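Local coordinates for protein probable glutathione S-transferase (Bordetella bronchiseptica RB50, PDB 3H1N) that probably conjugates reduced glutathione to electrophilic substrates as a dimeric glutathione S-transferase, at residues 57-62 / 72-77; 22-27 / 35-40; 78-83 / 91-96; 31-36 / 240-245. All blocks are in the same frame, centred on the assembly; numbering follows the deposited sequence.

Contact 1. Residues 57-62 / 72-77; sequences EDMLDD and FAPPYL
Met59 and Pro74 mark the nearest backbone approach of the two segments, with their CA atoms 9.0 Å apart, so the gap is bridged by side chains. Segment 57-62 leads into helix 59-65, with Asp58 as N-cap accepting a weak bond from Asp61 N. Segment 72-77 passes through the cis peptide bond before Pro75 into strand 76-79. The hydrogen bond between them runs from Tyr76 OH to Asp62 OD2, at 2.6 Å. The carboxylate and ring planes are nearly coplanar (8° apart), and OD2 lies at the ring's edge, in its plane; the hydroxyl in turn meets OD2 on its anti side, 16° out of the carboxylate plane. Arg66 forms a salt bridge with the same oxygen, a pairing that would favour the ionised carboxylate. A cis-proline ahead of this strand is a hallmark of the thioredoxin-like N-terminal domain of glutathione S-transferases. Selenomethionine Met59 and Tyr76 reach past one another from opposing sides, Met59 CG lying 4.2 Å from Tyr76 CE1. SE of Met59 lies 3.9 Å from Pro74 CG, and the bend at chi3 (57°) keeps CE at the same proline carbon, also at 3.9 Å. The ring of Trp25 meets that of Tyr76 at a small interplanar angle. At the start of segment 72-77, Phe72 stacks on Phe160 of the second subunit, consistent with the aromatic lock-and-key seen in several dimeric relatives.

Contact 2. Residues 22-27 / 35-40; sequences YDLWYW and EFVRLA
Leu24 on strand 22-25 faces helix 34-43, its CA 8.2 Å from that of Arg38, the nearest backbone approach. The two elements open a beta-alpha-beta crossover that continues into strand 48-50, the first unit of the thioredoxin-like domain of glutathione S-transferases. Leu24 serves the helix with both of its branches. The Leu24 and Val37 side chains meet at a slant, CD1 of Leu24 lying 3.9 Å from Val37 CG1, while CD2 approaches Arg38 NH2, also at 3.9 Å, the leucine and arginine side chains crossing at about a right angle. All three residues are buried. The Arg38 chain is far from extended: its bends at chi2 and chi3 (38°) fold the guanidinium back to Glu35, three residues earlier on the helix. There NE and NH1 grip a single oxygen side-on, Glu35 OE1 lying 2.8 Å from Arg38 NH1 and 3.0 Å from Arg38 NE, within 1° of the guanidinium plane. NH2 has a separate salt bridge to Asp50, so Arg38 is held from two sides of the unit, and Glu35 is fixed further by a hydrogen bond from OE2 to Tyr229 OH. Tyr26, just beyond the strand, sits where tyrosine-type glutathione transferases carry their catalytic tyrosine; a like role here is inference, but its OH does bond to Arg33 N. A water at the edge of the Tyr26 ring completes the join, 2.7 Å from Trp27 O and, more weakly, 3.0 Å from Arg38 NH1.

Contact 3. Residues 78-83 / 91-96; sequences VADGMT and LLFLGV
A beta hairpin packs here against a helix through one aromatic ring: Ala79, Asp80 and Met82 gather round Phe93 of helix 87-97, where the thioredoxin-like domain passes from its last two strands to the helix that follows them. The hairpin is a tight one. Ala79 N bonds to Met82 O at 3.0 Å and Met82 N to Ala79 O at 2.8 Å, closing a type I' turn whose inner residues, Asp80 and Gly81, both have positive phi. The backbones stay well apart, 9.7 Å between the CA atoms of Ala79 and Phe93. Phe93 spans the distance with CG anti to its own N (chi1 165°), which carries the ring out to the turn. Each neighbour takes a different part of it. Asp80 OD1 lies at the ring's edge, 3.6 Å from Phe93 CZ, with the carboxylate steeply inclined at 74° to the ring. Selenomethionine Met82 bends at chi3 and brings CE obliquely to 3.7 Å from Phe93 CE1. Ala79 CB reaches Phe93 CE2 at 4.2 Å. Tyr22 of the adjacent strand 22-25 also touches Ala79, Asp80 and Phe93. On the dimer side, Leu109 of the second subunit packs on Phe93 and Ala106 of that subunit on Met82, while helix 87-97 uses Leu91 and Leu92 against helices 105-127 and 183-198 of its own chain.

Contact 4. Residues 31-36 / 240-245; sequences PGRGEF and DGIFRH
Ile242 fits tightly against the backbone of Gly32 and Arg33, whereas the outer part of the Arg33 side chain leads away to the exposed margin. At the tight part, the CA atoms of Gly32 and Gly241 come within 5.6 Å, and Gly241 has no side chain to fill the side that faces Gly32. Gly32 has a positive phi (53°), a conformation favourable to glycine, just ahead of helix 34-43. CD1 of Ile242 comes up against the Gly32-Arg33 backbone, 3.8 Å from Gly32 C and 3.7 Å from Arg33 N. The same methyl lies 3.7 Å from Arg33 CG, the two side chains crossing at about a right angle. The other branch of Ile242 is used within its own segment: CG2 lies 3.8 Å above the plane of the Phe243 ring, over its centre. The loose side begins beyond CG of Arg33, where the chain runs extended to NE; this residue is exposed and was modelled in two conformers. The far end of segment 240-245 is tied within itself, since Arg244 NE donates to Gly241 O at 2.9 Å, on a lone pair and in the carbonyl plane, and Asp240 CB covers one face of the guanidinium. The site lies where the thioredoxin-like and all-helical domains meet. Ile242 packs on Thr122 of helix 105-127, its O accepting a bond from His129, while Phe243 touches both Ala125 of that helix and Val191 of helix 183-198.

In the fold
From the N terminus, contact 2 comes first, closing the short loop between strand 22-25 and helix 34-43. Contact 4 opens just ahead of that helix and runs onto it before contact 2 is complete, the two sharing Glu35 and Phe36, and closes only at 240-245, spanning most of the chain. Within that span contacts 1 and 3 follow in series. Contact 1 joins helix 59-65 to the start of strand 76-79; contact 3 folds helix 87-97 onto the end of that strand and its hairpin partner. Contacts 1, 2 and 3 thus tie helices to one sheet, linked by Trp25 N to Tyr76 O and Val78 N to Asp23 O, whereas contact 4 brings in the C-terminal region.

Contact 1. Residues 57-62 / 72-77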
# COMPACT_ATOMS: atom_id res chain seq x y z
N GLU B 57 -27.95 1.76 -9.75
CA GLU B 57 -26.86 0.83 -9.46
C GLU B 57 -26.58 0.78 -7.97
O GLU B 57 -26.60 1.81 -7.30
CB GLU B 57 -25.59 1.24 -10.20
CG GLU B 57 -25.68 1.21 -11.72
CD GLU B 57 -25.71 -0.20 -12.30
OE1 GLU B 57 -25.42 -1.17 -11.57
OE2 GLU B 57 -26.03 -0.32 -13.49
N ASP B 58 -26.29 -0.42 -7.47
CA ASP B 58 -26.03 -0.61 -6.05
C ASP B 58 -24.67 -1.28 -5.86
O ASP B 58 -24.54 -2.49 -6.06
CB ASP B 58 -27.14 -1.46 -5.41
CG ASP B 58 -26.97 -1.65 -3.90
OD1 ASP B 58 -25.98 -1.16 -3.30
OD2 ASP B 58 -27.84 -2.31 -3.30
N MSE B 59 -23.68 -0.49 -5.46
CA MSE B 59 -22.32 -1.01 -5.30
C MSE B 59 -22.19 -2.05 -4.18
O MSE B 59 -21.54 -3.09 -4.38
CB MSE B 59 -21.33 0.12 -5.07
CG MSE B 59 -19.88 -0.37 -5.02
SE MSE B 59 -18.64 1.06 -4.95
CE MSE B 59 -19.29 1.95 -3.36
N LEU B 60 -22.79 -1.77 -3.03
CA LEU B 60 -22.76 -2.70 -1.90
C LEU B 60 -23.32 -4.05 -2.30
O LEU B 60 -22.76 -5.08 -1.92
CB LEU B 60 -23.53 -2.14 -0.69
CG LEU B 60 -22.87 -1.12 0.26
CD1 LEU B 60 -21.53 -1.61 0.79
CD2 LEU B 60 -22.71 0.25 -0.39
N ASP B 61 -24.40 -4.04 -3.09
CA ASP B 61 -24.95 -5.27 -3.68
C ASP B 61 -23.96 -5.92 -4.64
O ASP B 61 -23.73 -7.13 -4.57
CB ASP B 61 -26.27 -5.00 -4.43
CG ASP B 61 -26.83 -6.25 -5.10
OD1 ASP B 61 -27.17 -7.22 -4.39
OD2 ASP B 61 -26.95 -6.27 -6.35
N ASP B 62 -23.39 -5.10 -5.53
CA ASP B 62 -22.44 -5.62 -6.51
C ASP B 62 -21.25 -6.29 -5.84
O ASP B 62 -20.80 -7.34 -6.29
CB ASP B 62 -21.94 -4.52 -7.44
CG ASP B 62 -21.03 -5.07 -8.51
OD1 ASP B 62 -21.56 -5.55 -9.53
OD2 ASP B 62 -19.80 -5.06 -8.32
N PHE B 72 -11.62 -6.14 -0.89
CA PHE B 72 -11.78 -5.80 0.52
C PHE B 72 -12.66 -4.55 0.66
O PHE B 72 -13.53 -4.47 1.54
CB PHE B 72 -10.42 -5.55 1.18
CG PHE B 72 -10.50 -5.25 2.65
CD1 PHE B 72 -10.82 -6.25 3.57
CD2 PHE B 72 -10.21 -3.98 3.13
CE1 PHE B 72 -10.88 -5.99 4.95
CE2 PHE B 72 -10.27 -3.71 4.52
CZ PHE B 72 -10.59 -4.73 5.42
N ALA B 73 -12.44 -3.60 -0.24
CA ALA B 73 -13.15 -2.33 -0.21
C ALA B 73 -13.01 -1.69 -1.57
O ALA B 73 -12.15 -2.08 -2.35
CB ALA B 73 -12.55 -1.41 0.85
N PRO B 74 -13.87 -0.69 -1.86
CA PRO B 74 -13.71 0.12 -3.07
C PRO B 74 -12.43 0.95 -2.99
O PRO B 74 -11.99 1.28 -1.89
CB PRO B 74 -14.93 1.05 -3.03
CG PRO B 74 -15.93 0.36 -2.20
CD PRO B 74 -15.11 -0.35 -1.14
N PRO B 75 -11.84 1.31 -4.14
CA PRO B 75 -12.31 1.04 -5.50
C PRO B 75 -11.98 -0.36 -6.01
O PRO B 75 -11.03 -0.99 -5.54
CB PRO B 75 -11.56 2.06 -6.34
CG PRO B 75 -10.23 2.23 -5.60
CD PRO B 75 -10.62 2.15 -4.14
N TYR B 76 -12.79 -0.84 -6.94
CA TYR B 76 -12.46 -2.03 -7.72
C TYR B 76 -12.86 -1.83 -9.18
O TYR B 76 -13.71 -0.98 -9.52
CB TYR B 76 -13.01 -3.32 -7.09
CG TYR B 76 -14.52 -3.37 -6.96
CD1 TYR B 76 -15.17 -2.79 -5.87
CD2 TYR B 76 -15.30 -4.01 -7.92
CE1 TYR B 76 -16.58 -2.83 -5.74
CE2 TYR B 76 -16.70 -4.07 -7.82
CZ TYR B 76 -17.33 -3.47 -6.72
OH TYR B 76 -18.70 -3.50 -6.62
N LEU B 77 -12.18 -2.53 -10.04
CA LEU B 77 -12.32 -2.45 -11.47
C LEU B 77 -12.64 -3.82 -12.02
O LEU B 77 -11.95 -4.76 -11.80
CB LEU B 77 -11.04 -1.93 -12.11
CG LEU B 77 -11.10 -1.52 -13.57
CD1 LEU B 77 -11.74 -0.24 -13.75
CD2 LEU B 77 -9.84 -1.59 -14.28

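Contact 2. Residues 22-27 / 35-40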
# COMPACT_ATOMS: atom_id res chain seq x y z
N TYR B 22 -14.62 -0.86 -19.24
CA TYR B 22 -14.36 -1.42 -17.91
C TYR B 22 -15.39 -0.85 -16.95
O TYR B 22 -15.90 0.26 -17.17
CB TYR B 22 -12.97 -0.99 -17.44
CG TYR B 22 -11.79 -1.54 -18.22
CD1 TYR B 22 -10.54 -0.95 -18.10
CD2 TYR B 22 -11.93 -2.65 -19.06
CE1 TYR B 22 -9.42 -1.47 -18.78
CE2 TYR B 22 -10.83 -3.16 -19.75
CZ TYR B 22 -9.58 -2.56 -19.60
OH TYR B 22 -8.50 -3.07 -20.28
N ASP B 23 -15.72 -1.59 -15.89
CA ASP B 23 -16.60 -1.05 -14.85
C ASP B 23 -15.79 -0.62 -13.62
O ASP B 23 -15.21 -1.46 -12.91
CB ASP B 23 -17.68 -2.06 -14.44
CG ASP B 23 -18.73 -2.28 -15.51
OD1 ASP B 23 -19.06 -1.35 -16.27
OD2 ASP B 23 -19.25 -3.41 -15.57
N LEU B 24 -15.77 0.68 -13.36
CA LEU B 24 -15.15 1.23 -12.15
C LEU B 24 -16.21 1.34 -11.07
O LEU B 24 -17.26 1.95 -11.29
CB LEU B 24 -14.53 2.60 -12.41
CG LEU B 24 -13.94 3.35 -11.20
CD1 LEU B 24 -12.82 2.52 -10.55
CD2 LEU B 24 -13.46 4.77 -11.59
N TRP B 25 -15.94 0.73 -9.92
CA TRP B 25 -16.84 0.81 -8.77
C TRP B 25 -16.15 1.58 -7.63
O TRP B 25 -15.19 1.08 -7.02
CB TRP B 25 -17.23 -0.59 -8.29
CG TRP B 25 -18.17 -1.30 -9.21
CD1 TRP B 25 -17.85 -2.18 -10.20
CD2 TRP B 25 -19.61 -1.19 -9.23
NE1 TRP B 25 -18.99 -2.63 -10.83
CE2 TRP B 25 -20.08 -2.04 -10.25
CE3 TRP B 25 -20.53 -0.44 -8.49
CZ2 TRP B 25 -21.44 -2.17 -10.55
CZ3 TRP B 25 -21.90 -0.58 -8.78
CH2 TRP B 25 -22.33 -1.45 -9.80
N TYR B 26 -16.63 2.80 -7.38
CA TYR B 26 -16.15 3.61 -6.25
C TYR B 26 -17.25 4.55 -5.75
O TYR B 26 -18.10 4.98 -6.53
CB TYR B 26 -14.88 4.42 -6.62
CG TYR B 26 -14.29 5.07 -5.39
CD1 TYR B 26 -13.71 4.28 -4.39
CD2 TYR B 26 -14.39 6.45 -5.17
CE1 TYR B 26 -13.20 4.85 -3.22
CE2 TYR B 26 -13.88 7.03 -3.99
CZ TYR B 26 -13.29 6.21 -3.03
OH TYR B 26 -12.77 6.73 -1.86
N TRP B 27 -17.19 4.87 -4.45
CA TRP B 27 -18.15 5.79 -3.79
C TRP B 27 -18.40 7.04 -4.62
O TRP B 27 -17.46 7.63 -5.16
CB TRP B 27 -17.65 6.20 -2.40
CG TRP B 27 -17.33 5.02 -1.51
CD1 TRP B 27 -16.10 4.59 -1.13
CD2 TRP B 27 -18.28 4.13 -0.92
NE1 TRP B 27 -16.21 3.46 -0.34
CE2 TRP B 27 -17.54 3.16 -0.20
CE3 TRP B 27 -19.67 4.04 -0.94
CZ2 TRP B 27 -18.17 2.12 0.51
CZ3 TRP B 27 -20.29 3.01 -0.24
CH2 TRP B 27 -19.53 2.07 0.48
N GLU B 35 -10.44 8.50 -7.55
CA GLU B 35 -9.88 9.54 -8.39
C GLU B 35 -8.54 9.17 -9.03
O GLU B 35 -8.28 9.56 -10.16
CB GLU B 35 -9.77 10.87 -7.64
CG GLU B 35 -9.63 12.10 -8.54
CD GLU B 35 -10.81 12.32 -9.48
OE1 GLU B 35 -11.91 11.75 -9.27
OE2 GLU B 35 -10.64 13.08 -10.44
N PHE B 36 -7.70 8.41 -8.33
CA PHE B 36 -6.42 7.99 -8.91
C PHE B 36 -6.65 7.10 -10.13
O PHE B 36 -5.97 7.23 -11.16
CB PHE B 36 -5.54 7.29 -7.87
CG PHE B 36 -5.10 8.18 -6.74
CD1 PHE B 36 -3.99 9.03 -6.88
CD2 PHE B 36 -5.78 8.17 -5.52
CE1 PHE B 36 -3.58 9.84 -5.83
CE2 PHE B 36 -5.38 9.00 -4.46
CZ PHE B 36 -4.27 9.84 -4.62
N VAL B 37 -7.65 6.24 -10.05
CA VAL B 37 -7.99 5.34 -11.15
C VAL B 37 -8.64 6.12 -12.29
O VAL B 37 -8.28 5.94 -13.47
CB VAL B 37 -8.87 4.16 -10.67
CG1 VAL B 37 -9.26 3.26 -11.85
CG2 VAL B 37 -8.16 3.37 -9.61
N ARG B 38 -9.57 7.00 -11.93
CA ARG B 38 -10.35 7.79 -12.88
C ARG B 38 -9.43 8.68 -13.73
O ARG B 38 -9.64 8.80 -14.94
CB ARG B 38 -11.37 8.64 -12.11
CG ARG B 38 -12.54 9.17 -12.92
CD ARG B 38 -13.83 9.27 -12.06
NE ARG B 38 -13.51 9.69 -10.71
CZ ARG B 38 -13.86 9.06 -9.60
NH1 ARG B 38 -13.47 9.54 -8.43
NH2 ARG B 38 -14.64 7.98 -9.64
N LEU B 39 -8.42 9.30 -13.10
CA LEU B 39 -7.46 10.11 -13.86
C LEU B 39 -6.72 9.30 -14.93
O LEU B 39 -6.57 9.74 -16.06
CB LEU B 39 -6.45 10.81 -12.92
CG LEU B 39 -6.99 12.01 -12.13
CD1 LEU B 39 -6.04 12.36 -11.00
CD2 LEU B 39 -7.22 13.22 -13.04
N ALA B 40 -6.26 8.11 -14.57
CA ALA B 40 -5.55 7.26 -15.52
C ALA B 40 -6.42 6.80 -16.69
O ALA B 40 -5.96 6.79 -17.83
CB ALA B 40 -4.95 6.06 -14.79
O HOH W 1 -15.89 9.20 -6.71

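Contact 3. Residues 78-83 / 91-96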
# COMPACT_ATOMS: atom_id res chain seq x y z
N VAL B 78 -13.74 -3.90 -12.71
CA VAL B 78 -14.12 -5.12 -13.41
C VAL B 78 -13.73 -4.95 -14.88
O VAL B 78 -14.28 -4.11 -15.59
CB VAL B 78 -15.62 -5.45 -13.24
CG1 VAL B 78 -15.92 -6.86 -13.74
CG2 VAL B 78 -16.02 -5.33 -11.76
N ALA B 79 -12.74 -5.73 -15.30
CA ALA B 79 -12.06 -5.55 -16.59
C ALA B 79 -11.62 -6.91 -17.08
O ALA B 79 -10.99 -7.66 -16.33
CB ALA B 79 -10.83 -4.67 -16.42
N ASP B 80 -11.97 -7.24 -18.32
CA ASP B 80 -11.39 -8.40 -19.00
C ASP B 80 -11.52 -9.67 -18.15
O ASP B 80 -10.58 -10.47 -18.04
CB ASP B 80 -9.91 -8.11 -19.31
CG ASP B 80 -9.72 -7.00 -20.34
OD1 ASP B 80 -8.74 -6.22 -20.23
OD2 ASP B 80 -10.55 -6.91 -21.26
N GLY B 81 -12.69 -9.84 -17.53
CA GLY B 81 -12.99 -11.05 -16.76
C GLY B 81 -12.47 -11.06 -15.34
O GLY B 81 -12.71 -12.00 -14.59
N MSE B 82 -11.79 -9.99 -14.94
CA MSE B 82 -11.18 -9.90 -13.61
C MSE B 82 -11.89 -8.86 -12.77
O MSE B 82 -12.42 -7.88 -13.28
CB MSE B 82 -9.70 -9.53 -13.75
CG MSE B 82 -8.86 -10.61 -14.46
SE MSE B 82 -7.10 -9.93 -14.95
CE MSE B 82 -7.62 -8.63 -16.32
N THR B 83 -11.90 -9.08 -11.46
CA THR B 83 -12.29 -8.05 -10.51
C THR B 83 -11.03 -7.65 -9.75
O THR B 83 -10.50 -8.42 -8.98
CB THR B 83 -13.36 -8.57 -9.52
OG1 THR B 83 -14.46 -9.08 -10.27
CG2 THR B 83 -13.84 -7.42 -8.60
N LEU B 91 -4.02 0.17 -10.90
CA LEU B 91 -3.16 0.99 -11.75
C LEU B 91 -2.02 0.19 -12.36
O LEU B 91 -1.70 0.38 -13.52
CB LEU B 91 -2.64 2.21 -10.99
CG LEU B 91 -3.65 3.32 -10.67
CD1 LEU B 91 -3.09 4.31 -9.63
CD2 LEU B 91 -4.08 4.04 -11.95
N LEU B 92 -1.43 -0.73 -11.57
CA LEU B 92 -0.45 -1.69 -12.08
C LEU B 92 -0.93 -2.43 -13.36
O LEU B 92 -0.17 -2.62 -14.31
CB LEU B 92 -0.08 -2.72 -10.99
CG LEU B 92 1.02 -3.73 -11.34
CD1 LEU B 92 2.39 -3.06 -11.39
CD2 LEU B 92 1.01 -4.93 -10.35
N PHE B 93 -2.19 -2.87 -13.34
CA PHE B 93 -2.78 -3.53 -14.50
C PHE B 93 -2.84 -2.57 -15.69
O PHE B 93 -2.45 -2.93 -16.81
CB PHE B 93 -4.18 -4.11 -14.19
CG PHE B 93 -4.96 -4.48 -15.42
CD1 PHE B 93 -4.57 -5.58 -16.19
CD2 PHE B 93 -6.04 -3.70 -15.83
CE1 PHE B 93 -5.28 -5.92 -17.36
CE2 PHE B 93 -6.75 -4.02 -17.01
CZ PHE B 93 -6.37 -5.13 -17.77
N LEU B 94 -3.32 -1.36 -15.45
CA LEU B 94 -3.44 -0.37 -16.53
C LEU B 94 -2.09 0.01 -17.11
O LEU B 94 -1.97 0.24 -18.32
CB LEU B 94 -4.19 0.88 -16.05
CG LEU B 94 -5.59 0.60 -15.50
CD1 LEU B 94 -6.27 1.88 -15.01
CD2 LEU B 94 -6.47 -0.12 -16.55
N GLY B 95 -1.09 0.07 -16.24
CA GLY B 95 0.28 0.35 -16.66
C GLY B 95 0.85 -0.71 -17.58
O GLY B 95 1.54 -0.39 -18.56
N VAL B 96 0.58 -1.97 -17.28
CA VAL B 96 1.12 -3.08 -18.06
C VAL B 96 0.34 -3.27 -19.35
O VAL B 96 0.93 -3.46 -20.40
CB VAL B 96 1.18 -4.40 -17.24
CG1 VAL B 96 1.46 -5.59 -18.15
CG2 VAL B 96 2.26 -4.31 -16.19

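Contact 4. Residues 31-36 / 240-245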
# COMPACT_ATOMS: atom_id res chain seq x y z
N PRO B 31 -13.98 12.75 -4.50
CA PRO B 31 -13.02 12.18 -5.46
C PRO B 31 -12.41 10.91 -4.87
O PRO B 31 -12.35 9.88 -5.54
CB PRO B 31 -11.98 13.28 -5.64
CG PRO B 31 -12.69 14.56 -5.24
CD PRO B 31 -13.63 14.14 -4.14
N GLY B 32 -11.99 10.98 -3.61
CA GLY B 32 -11.50 9.80 -2.86
C GLY B 32 -10.39 8.99 -3.53
O GLY B 32 -9.62 9.51 -4.33
N ARG B 33 -10.31 7.70 -3.20
CA ARG B 33 -9.31 6.80 -3.79
C ARG B 33 -9.60 6.52 -5.27
O ARG B 33 -8.68 6.23 -6.05
CB ARG B 33 -9.28 5.47 -3.02
CG ARG B 33 -9.13 5.61 -1.52
CD ARG B 33 -9.03 4.26 -0.82
NE ARG B 33 -8.76 4.40 0.62
CZ ARG B 33 -8.94 3.43 1.51
NH1 ARG B 33 -9.42 2.25 1.12
NH2 ARG B 33 -8.67 3.63 2.80
N GLY B 34 -10.87 6.59 -5.64
CA GLY B 34 -11.29 6.30 -7.00
C GLY B 34 -10.69 7.28 -8.00
O GLY B 34 -10.45 6.92 -9.15
N GLU B 35 -10.44 8.50 -7.55
CA GLU B 35 -9.88 9.54 -8.39
C GLU B 35 -8.54 9.17 -9.03
O GLU B 35 -8.28 9.56 -10.16
CB GLU B 35 -9.77 10.87 -7.64
CG GLU B 35 -9.63 12.10 -8.54
CD GLU B 35 -10.81 12.32 -9.48
OE1 GLU B 35 -11.91 11.75 -9.27
OE2 GLU B 35 -10.64 13.08 -10.44
N PHE B 36 -7.70 8.41 -8.33
CA PHE B 36 -6.42 7.99 -8.91
C PHE B 36 -6.65 7.10 -10.13
O PHE B 36 -5.97 7.23 -11.16
CB PHE B 36 -5.54 7.29 -7.87
CG PHE B 36 -5.10 8.18 -6.74
CD1 PHE B 36 -3.99 9.03 -6.88
CD2 PHE B 36 -5.78 8.17 -5.52
CE1 PHE B 36 -3.58 9.84 -5.83
CE2 PHE B 36 -5.38 9.00 -4.46
CZ PHE B 36 -4.27 9.84 -4.62
N ASP B 240 -15.79 16.10 1.94
CA ASP B 240 -15.59 15.30 3.14
C ASP B 240 -15.11 13.90 2.81
O ASP B 240 -15.63 12.90 3.32
CB ASP B 240 -16.84 15.32 4.02
CG ASP B 240 -17.13 16.70 4.54
OD1 ASP B 240 -16.59 17.08 5.61
OD2 ASP B 240 -17.87 17.44 3.86
N GLY B 241 -14.09 13.85 1.97
CA GLY B 241 -13.43 12.60 1.62
C GLY B 241 -12.12 12.46 2.35
O GLY B 241 -12.05 12.68 3.56
N ILE B 242 -11.08 12.12 1.60
CA ILE B 242 -9.71 11.96 2.12
C ILE B 242 -9.08 13.31 2.45
O ILE B 242 -8.58 13.50 3.56
CB ILE B 242 -8.83 11.21 1.08
CG1 ILE B 242 -9.27 9.75 0.98
CG2 ILE B 242 -7.32 11.31 1.42
CD1 ILE B 242 -8.62 9.00 -0.14
N PHE B 243 -9.12 14.23 1.49
CA PHE B 243 -8.51 15.56 1.61
C PHE B 243 -9.56 16.58 2.08
O PHE B 243 -10.48 16.95 1.34
CB PHE B 243 -7.87 15.99 0.27
CG PHE B 243 -6.82 15.02 -0.24
CD1 PHE B 243 -5.54 15.03 0.30
CD2 PHE B 243 -7.13 14.10 -1.26
CE1 PHE B 243 -4.56 14.15 -0.17
CE2 PHE B 243 -6.15 13.21 -1.73
CZ PHE B 243 -4.86 13.22 -1.18
N ARG B 244 -9.45 16.99 3.34
CA ARG B 244 -10.45 17.84 3.97
C ARG B 244 -9.81 19.11 4.48
O ARG B 244 -8.81 19.07 5.19
CB ARG B 244 -11.15 17.13 5.13
CG ARG B 244 -11.92 15.85 4.76
CD ARG B 244 -12.70 15.35 5.96
NE ARG B 244 -13.38 14.08 5.72
CZ ARG B 244 -14.26 13.52 6.56
NH1 ARG B 244 -14.61 14.14 7.67
NH2 ARG B 244 -14.81 12.35 6.26
N HIS B 245 -10.42 20.24 4.15
CA HIS B 245 -9.92 21.51 4.65
C HIS B 245 -10.50 21.85 6.03
O HIS B 245 -11.63 22.30 6.15
CB HIS B 245 -10.18 22.64 3.65
CG HIS B 245 -9.78 23.99 4.16
ND1 HIS B 245 -8.56 24.22 4.75
CD2 HIS B 245 -10.45 25.17 4.20
CE1 HIS B 245 -8.48 25.49 5.12
NE2 HIS B 245 -9.61 26.09 4.79